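Local coordinates for UL18 protein (Human herpesvirus 5, PDB 3D2U) that probably engages the host inhibitory receptor LILRB1 as a viral MHC class I homologue, modulating natural killer cell activity and protecting infected cells from cytotoxicity, at residues 222-227 with 264-269; 234-239 with 253-258; 89-94 with 141-146; 191-196 with 207-212. The protein carries 4 engineered substitutions. All blocks are in the same frame, centred on the assembly; numbering follows the deposited sequence.

In the fold
From the N terminus, interaction 3 comes first: it closes a loop of 46 residues holding strands 95-104, 110-119 and 122-127, and joins two loops at one end of the class I alpha 1/alpha 2 platform. The other three lie in the immunoglobulin C1-set domain, their centres more than 40 Å from that of interaction 3. Interaction 4 closes the first hairpin, strands 192-201 and 204-214. Interaction 1 then pairs strands 220-226 and 262-268, and the hairpin of interaction 2 falls wholly between them in sequence. Interactions 2 and 4 share the four-stranded sheet; the Cys209-Cys265 disulfide ties interaction 4 to interaction 1 in the opposing three-stranded sheet.

Interaction 1 (222-227 with 264-269); sequences TFIHYG and TCRVTH
Thr222, Phe223 and Ile224 face Arg266, Cys265 and Thr264 across antiparallel strands of the three-stranded sheet of the immunoglobulin C1-set domain, whose local axes run 142° apart. The backbone gives four hydrogen bonds: Thr222 N to Arg266 O (2.9 Å) and Arg266 N back to Thr222 O at one end, and Ile224 N to Thr264 O (2.7 Å) and Thr264 N to Ile224 O at the other. Between them sits the non-hydrogen-bonded pair Phe223-Cys265. Its side chains point into the sandwich, where Cys265 SG, disulfide-bonded to Cys209, stands above the Phe223 ring face, 5.4 Å from the centroid, a distant sulfur-aromatic contact. Van der Waals contacts fill the other face. A bend at chi3 (-65°) lays the Arg266 guanidinium beside Ile224, whose CD1 lies over its centre, 3.8 Å from Arg266 NH1, while Ile224 CG2 covers the rim of one Tyr226 ring face. Thr264 comes to the edge of that ring, CG2 lying 3.4 Å from Tyr226 CE1. The Tyr226 ring and Arg266 guanidinium planes stand 71° apart. The polar ends converge on Glu275 of strand 273-279: Arg266 NE makes a salt bridge with OE1, and Tyr226 OH a hydrogen bond with OE2, to which Thr264 OG1 adds a weak one. One carboxylate thus gathers arginine and tyrosine, an arrangement that would favour its ionised form.

Interaction 2 (234-239 with 253-258); sequences SEPQCN and CYVAIF
A beta hairpin at the edge of the four-stranded sheet of the immunoglobulin C1-set domain brings Cys238 and Cys253 together in a cross-strand disulfide, additional to the Cys209-Cys265 bond that spans the sandwich. Next to it, Gln237 and Tyr254 form an antiparallel hydrogen-bonded pair, with Gln237 N to Tyr254 O at 2.9 Å and Tyr254 N to Gln237 O at 2.7 Å. Their side chains run side by side in the same direction. Gln237 CB rests over the tyrosine ring face in a CH-pi contact, 4.0 Å from the centroid, and CG reaches the Tyr254 hydroxyl. The bend at chi2 (63°) folds the amide back so that Gln237 NE2 donates to Cys238 O at 3.1 Å, while OE1 takes a hydrogen bond from a basic side chain of another protein chain; a basic side chain of that chain also makes a cation-pi contact with Tyr254. Before Gln237 the regular ladder stops, though the chains stay close. Val255 CG1 packs against the Pro236 ring, 3.6 Å from CG. Further along, a water fills the place of a direct backbone bond, donating to Glu235 O (2.7 Å) and accepting from Ala256 N. At the other end the two cysteine CA atoms are only 3.8 Å apart, and Cys238 SG joins Cys253 SG with a right-handed chi3 of 91°.

Interaction 3 (89-94 with 141-146); sequences GYRSQS and ISWLKQ
Gly89 turns the chain out of helix 62-88 with a positive phi of 67°, and the backbone then passes Trp143, the first residue of a 3-10 segment, without a hydrogen bond between them; the CA atoms of Arg91 and Trp143 are 8.4 Å apart. Side chains span this distance. Arg91 CG sits almost squarely above the five-membered ring of Trp143, 3.3 Å from its centroid, a close CH-pi contact. A turn at chi2 (-58°) then carries the arginine along the indole, so that the guanidinium lies nearly parallel to it, 13° between planes, with NE 4.1 Å from Trp143 CE3 near the ring's rim. Leu144 CD2 covers the opposite face, 3.7 Å above the plane, so the indole lies between a leucine methyl and the arginine's CG and guanidinium. At the indole edge, Gly89 O lies 3.5 Å from Trp143 CH2. Gln146 CG comes to the guanidinium edge, 4.1 Å from Arg91 NH2. Arg91 and Gln146 also touch a crystal neighbour, which may influence their poses. Asp120, between strands 110-119 and 122-127, receives the backbone N-H groups of Arg91, Ser92 and Gln93 and, weakly, Trp143 NE1; Trp143 also packs on Glu122 of strand 122-127. The contact joins the loop after helix 62-88 to the 3-10 segment before helix 148-156, at one end of the class I alpha 1/alpha 2 platform.

Interaction 4 (191-196 with 207-212); sequences PVVKGG and AFCTSY
Phe208 lays its ring flat against the backbone of Gly195 and Gly196 on the neighbouring strand. Its chi1 of 68° sets CG between the backbone N and the carbonyl carbon and brings the ring across, with Gly196 N 3.5 Å above the plane over the ring centre and Gly196 CA in a CH-pi contact. Gly196 has no side chain on this sheet face, so the aromatic face meets peptide directly. Tyr212, on the same sheet face, is turned differently and offers its edge: Val192 O lies in the ring plane, 3.3 Å from CD1, and Lys194 CB is 4.0 Å from CE1, while Thr210 CG2 of its own strand covers one ring face. On the other sheet face the groups are smaller. Val193 splits its two methyls, CG1 going to Cys209 SG (3.7 Å) and CG2 to Ser211 OG (3.7 Å). Ser211 OG is buried here and finds no polar partner, and Pro191 CB packs on Ser211 CB at 3.7 Å. Six backbone hydrogen bonds hold this register, in pairs at Val192-Tyr212, Lys194-Thr210 and Gly196-Phe208; the straightest runs from Thr210 N to Lys194 O (2.8 Å, 168° at the hydrogen). Lys194, Phe208, Thr210 and Tyr212 turn to another protein chain, whose backbone bonds Thr210 OG1. In this C1-set hairpin, strand 192-201 is outermost in the four-stranded sheet, and strand 249-258 continues it beyond 204-214. The Val193 face looks inward to Val267 of strand 262-268 and Ile276 of strand 273-279, and the Cys209 sulfur crosses to Cys265.

Interaction 1 (222-227 with 264-269)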
loop_
_atom_site.group_PDB
_atom_site.type_symbol
_atom_site.label_atom_id
_atom_site.label_comp_id
_atom_site.label_asym_id
_atom_site.label_seq_id
_atom_site.Cartn_x
_atom_site.Cartn_y
_atom_site.Cartn_z
ATOM N N THR A 222 14.963 -8.959 -13.134
ATOM C CA THR A 222 15.948 -9.736 -12.388
ATOM C C THR A 222 17.353 -9.146 -12.535
ATOM O O THR A 222 17.694 -8.571 -13.565
ATOM C CB THR A 222 15.964 -11.184 -12.914
ATOM O OG1 THR A 222 14.616 -11.618 -13.115
ATOM C CG2 THR A 222 16.642 -12.113 -11.932
ATOM N N PHE A 223 18.165 -9.269 -11.495
ATOM C CA PHE A 223 19.538 -8.778 -11.572
ATOM C C PHE A 223 20.373 -9.995 -11.851
ATOM O O PHE A 223 20.174 -11.035 -11.231
ATOM C CB PHE A 223 20.013 -8.177 -10.248
ATOM C CG PHE A 223 19.304 -6.934 -9.877
ATOM C CD1 PHE A 223 18.172 -6.981 -9.062
ATOM C CD2 PHE A 223 19.718 -5.712 -10.398
ATOM C CE1 PHE A 223 17.467 -5.825 -8.774
ATOM C CE2 PHE A 223 19.016 -4.553 -10.115
ATOM C CZ PHE A 223 17.887 -4.608 -9.302
ATOM N N ILE A 224 21.295 -9.899 -12.790
ATOM C CA ILE A 224 22.127 -11.057 -13.029
ATOM C C ILE A 224 23.521 -10.729 -12.529
ATOM O O ILE A 224 24.168 -9.775 -12.977
ATOM C CB ILE A 224 22.187 -11.480 -14.509
ATOM C CG1 ILE A 224 20.787 -11.468 -15.138
ATOM C CG2 ILE A 224 22.756 -12.901 -14.590
ATOM C CD1 ILE A 224 19.803 -12.413 -14.492
ATOM N N HIS A 225 23.945 -11.523 -11.560
ATOM C CA HIS A 225 25.235 -11.377 -10.936
ATOM C C HIS A 225 26.264 -12.231 -11.659
ATOM O O HIS A 225 26.206 -13.454 -11.614
ATOM C CB HIS A 225 25.120 -11.799 -9.468
ATOM C CG HIS A 225 26.421 -11.815 -8.727
ATOM N ND1 HIS A 225 27.418 -10.887 -8.948
ATOM C CD2 HIS A 225 26.862 -12.604 -7.719
ATOM C CE1 HIS A 225 28.412 -11.103 -8.108
ATOM N NE2 HIS A 225 28.101 -12.138 -7.349
ATOM N N TYR A 226 27.184 -11.577 -12.356
ATOM C CA TYR A 226 28.244 -12.290 -13.037
ATOM C C TYR A 226 29.420 -12.163 -12.074
ATOM O O TYR A 226 30.239 -11.242 -12.169
ATOM C CB TYR A 226 28.537 -11.656 -14.405
ATOM C CG TYR A 226 27.400 -11.817 -15.409
ATOM C CD1 TYR A 226 26.573 -10.739 -15.741
ATOM C CD2 TYR A 226 27.136 -13.055 -16.010
ATOM C CE1 TYR A 226 25.508 -10.886 -16.644
ATOM C CE2 TYR A 226 26.073 -13.212 -16.915
ATOM C CZ TYR A 226 25.265 -12.121 -17.227
ATOM O OH TYR A 226 24.220 -12.259 -18.119
ATOM N N GLY A 227 29.447 -13.081 -11.110
ATOM C CA GLY A 227 30.484 -13.079 -10.097
ATOM C C GLY A 227 30.148 -14.061 -8.989
ATOM O O GLY A 227 29.245 -14.888 -9.137
ATOM N N THR A 264 24.026 -7.115 -14.365
ATOM C CA THR A 264 23.225 -6.649 -15.489
ATOM C C THR A 264 21.771 -6.820 -15.047
ATOM O O THR A 264 21.481 -7.582 -14.126
ATOM C CB THR A 264 23.430 -7.494 -16.765
ATOM O OG1 THR A 264 22.874 -8.796 -16.561
ATOM C CG2 THR A 264 24.907 -7.614 -17.113
ATOM N N CYS A 265 20.858 -6.108 -15.687
ATOM C CA CYS A 265 19.459 -6.258 -15.337
ATOM C C CYS A 265 18.725 -6.891 -16.508
ATOM O O CYS A 265 18.811 -6.403 -17.627
ATOM C CB CYS A 265 18.845 -4.904 -15.010
ATOM S SG CYS A 265 17.058 -4.971 -14.688
ATOM N N ARG A 266 18.017 -7.985 -16.242
ATOM C CA ARG A 266 17.261 -8.694 -17.269
ATOM C C ARG A 266 15.780 -8.387 -17.065
ATOM O O ARG A 266 15.254 -8.562 -15.964
ATOM C CB ARG A 266 17.517 -10.212 -17.163
ATOM C CG ARG A 266 16.764 -11.080 -18.187
ATOM C CD ARG A 266 17.160 -12.573 -18.087
ATOM N NE ARG A 266 18.565 -12.800 -18.434
ATOM C CZ ARG A 266 19.285 -13.849 -18.033
ATOM N NH1 ARG A 266 18.743 -14.794 -17.261
ATOM N NH2 ARG A 266 20.559 -13.947 -18.392
ATOM N N VAL A 267 15.114 -7.910 -18.113
ATOM C CA VAL A 267 13.691 -7.591 -18.013
ATOM C C VAL A 267 12.906 -8.333 -19.092
ATOM O O VAL A 267 13.140 -8.148 -20.286
ATOM C CB VAL A 267 13.432 -6.065 -18.154
ATOM C CG1 VAL A 267 11.920 -5.786 -18.199
ATOM C CG2 VAL A 267 14.066 -5.319 -16.984
ATOM N N THR A 268 11.982 -9.181 -18.662
ATOM C CA THR A 268 11.152 -9.954 -19.581
ATOM C C THR A 268 9.721 -9.462 -19.490
ATOM O O THR A 268 9.124 -9.481 -18.419
ATOM C CB THR A 268 11.192 -11.466 -19.236
ATOM O OG1 THR A 268 12.530 -11.945 -19.400
ATOM C CG2 THR A 268 10.261 -12.274 -20.147
ATOM N N HIS A 269 9.191 -9.005 -20.619
ATOM C CA HIS A 269 7.827 -8.516 -20.704
ATOM C C HIS A 269 7.230 -9.208 -21.931
ATOM O O HIS A 269 7.629 -8.934 -23.055
ATOM C CB HIS A 269 7.822 -6.990 -20.878
ATOM C CG HIS A 269 6.446 -6.405 -20.985
ATOM N ND1 HIS A 269 5.997 -5.772 -22.123
ATOM C CD2 HIS A 269 5.405 -6.406 -20.120
ATOM C CE1 HIS A 269 4.736 -5.412 -21.959
ATOM N NE2 HIS A 269 4.352 -5.786 -20.751
#

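Interaction 2 (234-239 with 253-258)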
loop_
_atom_site.group_PDB
_atom_site.type_symbol
_atom_site.label_atom_id
_atom_site.label_comp_id
_atom_site.label_asym_id
_atom_site.label_seq_id
_atom_site.Cartn_x
_atom_site.Cartn_y
_atom_site.Cartn_z
ATOM N N SER A 234 22.218 -8.975 1.486
ATOM C CA SER A 234 21.672 -8.736 0.164
ATOM C C SER A 234 20.493 -9.625 -0.193
ATOM O O SER A 234 20.493 -10.831 0.064
ATOM C CB SER A 234 22.762 -8.878 -0.891
ATOM O OG SER A 234 22.309 -8.382 -2.142
ATOM N N GLU A 235 19.486 -9.009 -0.798
ATOM C CA GLU A 235 18.272 -9.705 -1.213
ATOM C C GLU A 235 17.602 -8.741 -2.178
ATOM O O GLU A 235 17.274 -7.613 -1.802
ATOM C CB GLU A 235 17.398 -9.956 0.011
ATOM C CG GLU A 235 16.049 -10.605 -0.234
ATOM C CD GLU A 235 15.237 -10.690 1.052
ATOM O OE1 GLU A 235 15.855 -10.651 2.138
ATOM O OE2 GLU A 235 13.993 -10.796 0.984
ATOM N N PRO A 236 17.403 -9.161 -3.439
ATOM C CA PRO A 236 16.765 -8.253 -4.404
ATOM C C PRO A 236 15.355 -7.945 -3.953
ATOM O O PRO A 236 14.680 -8.801 -3.379
ATOM C CB PRO A 236 16.767 -9.038 -5.717
ATOM C CG PRO A 236 17.673 -10.215 -5.480
ATOM C CD PRO A 236 17.591 -10.505 -4.006
ATOM N N GLN A 237 14.904 -6.731 -4.236
ATOM C CA GLN A 237 13.580 -6.296 -3.828
ATOM C C GLN A 237 13.009 -5.305 -4.844
ATOM O O GLN A 237 13.728 -4.441 -5.348
ATOM C CB GLN A 237 13.700 -5.632 -2.443
ATOM C CG GLN A 237 12.408 -5.110 -1.841
ATOM C CD GLN A 237 11.405 -6.208 -1.584
ATOM O OE1 GLN A 237 11.727 -7.223 -0.968
ATOM N NE2 GLN A 237 10.178 -6.012 -2.057
ATOM N N CYS A 238 11.717 -5.423 -5.133
ATOM C CA CYS A 238 11.057 -4.516 -6.066
ATOM C C CYS A 238 9.972 -3.752 -5.353
ATOM O O CYS A 238 9.338 -4.273 -4.441
ATOM C CB CYS A 238 10.372 -5.275 -7.204
ATOM S SG CYS A 238 11.445 -6.143 -8.384
ATOM N N ASN A 239 9.751 -2.513 -5.772
ATOM C CA ASN A 239 8.661 -1.735 -5.206
ATOM C C ASN A 239 7.431 -2.318 -5.882
ATOM O O ASN A 239 7.554 -3.128 -6.797
ATOM C CB ASN A 239 8.799 -0.252 -5.550
ATOM C CG ASN A 239 9.721 0.476 -4.597
ATOM O OD1 ASN A 239 9.888 0.065 -3.454
ATOM N ND2 ASN A 239 10.300 1.572 -5.051
ATOM N N CYS A 253 13.213 -1.789 -8.971
ATOM C CA CYS A 253 13.753 -2.795 -8.048
ATOM C C CYS A 253 15.185 -2.410 -7.660
ATOM O O CYS A 253 15.812 -1.606 -8.346
ATOM C CB CYS A 253 13.760 -4.182 -8.717
ATOM S SG CYS A 253 12.200 -4.663 -9.554
ATOM N N TYR A 254 15.704 -2.995 -6.578
ATOM C CA TYR A 254 17.064 -2.697 -6.116
ATOM C C TYR A 254 17.714 -3.918 -5.439
ATOM O O TYR A 254 17.002 -4.836 -5.057
ATOM C CB TYR A 254 17.014 -1.492 -5.136
ATOM C CG TYR A 254 16.252 -1.741 -3.842
ATOM C CD1 TYR A 254 16.850 -2.404 -2.761
ATOM C CD2 TYR A 254 14.917 -1.363 -3.714
ATOM C CE1 TYR A 254 16.131 -2.689 -1.597
ATOM C CE2 TYR A 254 14.191 -1.645 -2.542
ATOM C CZ TYR A 254 14.803 -2.309 -1.498
ATOM O OH TYR A 254 14.067 -2.628 -0.371
ATOM N N VAL A 255 19.049 -3.933 -5.326
ATOM C CA VAL A 255 19.807 -4.997 -4.626
ATOM C C VAL A 255 21.074 -4.452 -4.012
ATOM O O VAL A 255 21.744 -3.609 -4.610
ATOM C CB VAL A 255 20.421 -6.126 -5.493
ATOM C CG1 VAL A 255 19.953 -7.469 -5.002
ATOM C CG2 VAL A 255 20.225 -5.891 -6.945
ATOM N N ALA A 256 21.438 -4.983 -2.854
ATOM C CA ALA A 256 22.673 -4.563 -2.223
ATOM C C ALA A 256 23.802 -5.390 -2.849
ATOM O O ALA A 256 23.760 -6.621 -2.839
ATOM C CB ALA A 256 22.597 -4.792 -0.726
ATOM N N ILE A 257 24.801 -4.712 -3.406
ATOM C CA ILE A 257 25.927 -5.397 -4.040
ATOM C C ILE A 257 27.284 -4.865 -3.563
ATOM O O ILE A 257 27.372 -3.792 -2.957
ATOM C CB ILE A 257 25.918 -5.209 -5.588
ATOM C CG1 ILE A 257 26.293 -3.764 -5.939
ATOM C CG2 ILE A 257 24.540 -5.546 -6.167
ATOM C CD1 ILE A 257 26.595 -3.525 -7.427
ATOM N N PHE A 258 28.335 -5.631 -3.840
ATOM C CA PHE A 258 29.684 -5.190 -3.540
ATOM C C PHE A 258 29.962 -4.394 -4.807
ATOM O O PHE A 258 29.679 -4.878 -5.909
ATOM C CB PHE A 258 30.642 -6.386 -3.406
ATOM C CG PHE A 258 30.641 -7.013 -2.029
ATOM C CD1 PHE A 258 30.392 -8.374 -1.860
ATOM C CD2 PHE A 258 30.864 -6.234 -0.901
ATOM C CE1 PHE A 258 30.361 -8.944 -0.585
ATOM C CE2 PHE A 258 30.836 -6.791 0.379
ATOM C CZ PHE A 258 30.584 -8.142 0.540
HETATM O O HOH W 1 19.238 -5.953 -1.102
#

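Interaction 3 (89-94 with 141-146)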
loop_
_atom_site.group_PDB
_atom_site.type_symbol
_atom_site.label_atom_id
_atom_site.label_comp_id
_atom_site.label_asym_id
_atom_site.label_seq_id
_atom_site.Cartn_x
_atom_site.Cartn_y
_atom_site.Cartn_z
ATOM N N GLY A 89 -25.959 0.495 10.064
ATOM C CA GLY A 89 -25.148 1.528 10.687
ATOM C C GLY A 89 -23.746 1.266 10.161
ATOM O O GLY A 89 -23.603 0.476 9.260
ATOM N N TYR A 90 -22.710 1.896 10.689
ATOM C CA TYR A 90 -21.374 1.614 10.179
ATOM C C TYR A 90 -20.367 1.797 11.291
ATOM O O TYR A 90 -20.671 2.407 12.304
ATOM C CB TYR A 90 -21.037 2.544 9.004
ATOM C CG TYR A 90 -20.873 3.987 9.406
ATOM C CD1 TYR A 90 -19.606 4.533 9.639
ATOM C CD2 TYR A 90 -21.989 4.804 9.595
ATOM C CE1 TYR A 90 -19.461 5.853 10.046
ATOM C CE2 TYR A 90 -21.850 6.119 10.006
ATOM C CZ TYR A 90 -20.586 6.637 10.229
ATOM O OH TYR A 90 -20.456 7.943 10.633
ATOM N N ARG A 91 -19.168 1.261 11.093
ATOM C CA ARG A 91 -18.110 1.379 12.078
ATOM C C ARG A 91 -17.027 2.360 11.614
ATOM O O ARG A 91 -16.511 3.152 12.404
ATOM C CB ARG A 91 -17.517 -0.007 12.370
ATOM C CG ARG A 91 -18.533 -1.016 12.933
ATOM C CD ARG A 91 -19.164 -0.505 14.232
ATOM N NE ARG A 91 -20.283 -1.319 14.714
ATOM C CZ ARG A 91 -20.166 -2.378 15.507
ATOM N NH1 ARG A 91 -18.970 -2.770 15.919
ATOM N NH2 ARG A 91 -21.250 -3.036 15.903
ATOM N N SER A 92 -16.694 2.332 10.329
ATOM C CA SER A 92 -15.671 3.235 9.804
ATOM C C SER A 92 -16.226 4.199 8.765
ATOM O O SER A 92 -15.941 5.385 8.803
ATOM C CB SER A 92 -14.533 2.425 9.203
ATOM O OG SER A 92 -14.046 1.517 10.164
ATOM N N GLN A 93 -17.014 3.686 7.829
ATOM C CA GLN A 93 -17.613 4.532 6.810
ATOM C C GLN A 93 -18.824 3.835 6.216
ATOM O O GLN A 93 -18.804 2.638 5.947
ATOM C CB GLN A 93 -16.600 4.862 5.704
ATOM C CG GLN A 93 -17.179 5.702 4.573
ATOM C CD GLN A 93 -16.177 5.975 3.464
ATOM O OE1 GLN A 93 -15.288 5.160 3.198
ATOM N NE2 GLN A 93 -16.333 7.110 2.792
ATOM N N SER A 94 -19.894 4.591 6.029
ATOM C CA SER A 94 -21.096 4.033 5.450
ATOM C C SER A 94 -20.952 4.055 3.925
ATOM O O SER A 94 -21.489 4.948 3.265
ATOM C CB SER A 94 -22.313 4.851 5.899
ATOM O OG SER A 94 -22.084 6.249 5.749
ATOM N N ILE A 141 -15.185 -13.290 11.504
ATOM C CA ILE A 141 -14.246 -12.183 11.682
ATOM C C ILE A 141 -14.856 -10.803 11.443
ATOM O O ILE A 141 -14.194 -9.788 11.662
ATOM C CB ILE A 141 -13.049 -12.308 10.715
ATOM C CG1 ILE A 141 -13.550 -12.241 9.267
ATOM C CG2 ILE A 141 -12.312 -13.626 10.955
ATOM C CD1 ILE A 141 -12.446 -12.118 8.225
ATOM N N SER A 142 -16.112 -10.759 11.010
ATOM C CA SER A 142 -16.762 -9.489 10.689
ATOM C C SER A 142 -17.734 -8.901 11.705
ATOM O O SER A 142 -18.553 -9.616 12.287
ATOM C CB SER A 142 -17.488 -9.634 9.350
ATOM O OG SER A 142 -18.110 -8.421 8.976
ATOM N N TRP A 143 -17.671 -7.583 11.891
ATOM C CA TRP A 143 -18.594 -6.938 12.814
ATOM C C TRP A 143 -20.019 -7.106 12.304
ATOM O O TRP A 143 -20.977 -6.838 13.030
ATOM C CB TRP A 143 -18.281 -5.439 13.014
ATOM C CG TRP A 143 -18.555 -4.477 11.847
ATOM C CD1 TRP A 143 -17.611 -3.859 11.073
ATOM C CD2 TRP A 143 -19.824 -3.927 11.435
ATOM N NE1 TRP A 143 -18.201 -2.965 10.228
ATOM C CE2 TRP A 143 -19.556 -2.979 10.423
ATOM C CE3 TRP A 143 -21.155 -4.140 11.823
ATOM C CZ2 TRP A 143 -20.570 -2.234 9.791
ATOM C CZ3 TRP A 143 -22.166 -3.403 11.196
ATOM C CH2 TRP A 143 -21.865 -2.458 10.190
ATOM N N LEU A 144 -20.156 -7.561 11.057
ATOM C CA LEU A 144 -21.478 -7.768 10.464
ATOM C C LEU A 144 -22.296 -8.857 11.170
ATOM O O LEU A 144 -23.479 -9.030 10.878
ATOM C CB LEU A 144 -21.364 -8.108 8.966
ATOM C CG LEU A 144 -20.806 -7.076 7.965
ATOM C CD1 LEU A 144 -21.082 -7.580 6.552
ATOM C CD2 LEU A 144 -21.451 -5.700 8.155
ATOM N N LYS A 145 -21.678 -9.601 12.087
ATOM C CA LYS A 145 -22.424 -10.635 12.798
ATOM C C LYS A 145 -23.491 -9.951 13.664
ATOM O O LYS A 145 -24.526 -10.539 13.972
ATOM C CB LYS A 145 -21.488 -11.519 13.647
ATOM C CG LYS A 145 -20.571 -10.787 14.620
ATOM C CD LYS A 145 -19.739 -11.782 15.439
ATOM C CE LYS A 145 -18.294 -11.317 15.608
ATOM N NZ LYS A 145 -17.523 -11.376 14.323
ATOM N N GLN A 146 -23.252 -8.686 14.000
ATOM C CA GLN A 146 -24.189 -7.890 14.795
ATOM C C GLN A 146 -25.565 -7.852 14.124
ATOM O O GLN A 146 -26.581 -7.639 14.782
ATOM C CB GLN A 146 -23.649 -6.458 14.966
ATOM C CG GLN A 146 -24.479 -5.542 15.868
ATOM C CD GLN A 146 -24.615 -6.064 17.293
ATOM O OE1 GLN A 146 -23.795 -6.843 17.760
ATOM N NE2 GLN A 146 -25.656 -5.629 17.987
#

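Interaction 4 (191-196 with 207-212)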
loop_
_atom_site.group_PDB
_atom_site.type_symbol
_atom_site.label_atom_id
_atom_site.label_comp_id
_atom_site.label_asym_id
_atom_site.label_seq_id
_atom_site.Cartn_x
_atom_site.Cartn_y
_atom_site.Cartn_z
ATOM N N PRO A 191 8.535 -1.977 -21.932
ATOM C CA PRO A 191 9.071 -0.889 -21.115
ATOM C C PRO A 191 10.366 -0.258 -21.595
ATOM O O PRO A 191 11.115 -0.833 -22.379
ATOM C CB PRO A 191 9.272 -1.562 -19.767
ATOM C CG PRO A 191 9.799 -2.928 -20.188
ATOM C CD PRO A 191 8.855 -3.296 -21.337
ATOM N N VAL A 192 10.600 0.947 -21.103
ATOM C CA VAL A 192 11.837 1.662 -21.323
ATOM C C VAL A 192 12.488 1.150 -20.039
ATOM O O VAL A 192 11.853 1.181 -18.992
ATOM C CB VAL A 192 11.598 3.206 -21.258
ATOM C CG1 VAL A 192 12.904 3.945 -20.992
ATOM C CG2 VAL A 192 10.972 3.704 -22.560
ATOM N N VAL A 193 13.699 0.613 -20.126
ATOM C CA VAL A 193 14.369 0.086 -18.942
ATOM C C VAL A 193 15.620 0.903 -18.628
ATOM O O VAL A 193 16.385 1.247 -19.521
ATOM C CB VAL A 193 14.758 -1.419 -19.133
ATOM C CG1 VAL A 193 15.557 -1.924 -17.936
ATOM C CG2 VAL A 193 13.506 -2.266 -19.309
ATOM N N LYS A 194 15.813 1.230 -17.356
ATOM C CA LYS A 194 16.973 2.006 -16.942
ATOM C C LYS A 194 17.556 1.422 -15.671
ATOM O O LYS A 194 16.813 0.990 -14.786
ATOM C CB LYS A 194 16.577 3.464 -16.717
ATOM C CG LYS A 194 17.714 4.327 -16.234
ATOM C CD LYS A 194 17.397 5.795 -16.436
ATOM C CE LYS A 194 18.591 6.661 -16.078
ATOM N NZ LYS A 194 18.530 7.925 -16.843
ATOM N N GLY A 195 18.884 1.403 -15.580
ATOM C CA GLY A 195 19.518 0.852 -14.395
ATOM C C GLY A 195 20.877 1.457 -14.104
ATOM O O GLY A 195 21.430 2.182 -14.928
ATOM N N GLY A 196 21.422 1.155 -12.930
ATOM C CA GLY A 196 22.729 1.673 -12.566
ATOM C C GLY A 196 23.052 1.306 -11.135
ATOM O O GLY A 196 22.377 0.454 -10.545
ATOM N N ALA A 207 22.439 -1.442 -6.432
ATOM C CA ALA A 207 22.119 -1.539 -7.843
ATOM C C ALA A 207 20.609 -1.348 -7.969
ATOM O O ALA A 207 19.852 -1.779 -7.098
ATOM C CB ALA A 207 22.535 -2.909 -8.372
ATOM N N PHE A 208 20.172 -0.682 -9.028
ATOM C CA PHE A 208 18.744 -0.471 -9.250
ATOM C C PHE A 208 18.428 -0.710 -10.723
ATOM O O PHE A 208 19.313 -0.636 -11.571
ATOM C CB PHE A 208 18.327 0.955 -8.852
ATOM C CG PHE A 208 18.896 2.033 -9.742
ATOM C CD1 PHE A 208 18.247 2.407 -10.918
ATOM C CD2 PHE A 208 20.085 2.670 -9.403
ATOM C CE1 PHE A 208 18.780 3.402 -11.741
ATOM C CE2 PHE A 208 20.623 3.667 -10.220
ATOM C CZ PHE A 208 19.969 4.034 -11.389
ATOM N N CYS A 209 17.163 -1.009 -11.008
ATOM C CA CYS A 209 16.684 -1.253 -12.365
ATOM C C CYS A 209 15.183 -1.018 -12.379
ATOM O O CYS A 209 14.445 -1.717 -11.685
ATOM C CB CYS A 209 16.963 -2.688 -12.788
ATOM S SG CYS A 209 16.601 -3.013 -14.546
ATOM N N THR A 210 14.743 -0.053 -13.187
ATOM C CA THR A 210 13.326 0.328 -13.277
ATOM C C THR A 210 12.731 0.220 -14.689
ATOM O O THR A 210 13.389 0.550 -15.678
ATOM C CB THR A 210 13.131 1.785 -12.793
ATOM O OG1 THR A 210 13.706 1.934 -11.492
ATOM C CG2 THR A 210 11.660 2.150 -12.739
ATOM N N SER A 211 11.488 -0.250 -14.766
ATOM C CA SER A 211 10.781 -0.393 -16.035
ATOM C C SER A 211 9.664 0.652 -16.102
ATOM O O SER A 211 8.898 0.822 -15.150
ATOM C CB SER A 211 10.216 -1.815 -16.172
ATOM O OG SER A 211 11.267 -2.754 -16.366
ATOM N N TYR A 212 9.582 1.347 -17.234
ATOM C CA TYR A 212 8.605 2.415 -17.431
ATOM C C TYR A 212 7.651 2.208 -18.611
ATOM O O TYR A 212 8.059 1.749 -19.679
ATOM C CB TYR A 212 9.317 3.758 -17.661
ATOM C CG TYR A 212 10.410 4.130 -16.677
ATOM C CD1 TYR A 212 11.685 3.544 -16.748
ATOM C CD2 TYR A 212 10.193 5.123 -15.716
ATOM C CE1 TYR A 212 12.714 3.944 -15.889
ATOM C CE2 TYR A 212 11.222 5.538 -14.855
ATOM C CZ TYR A 212 12.477 4.943 -14.949
ATOM O OH TYR A 212 13.497 5.344 -14.112
#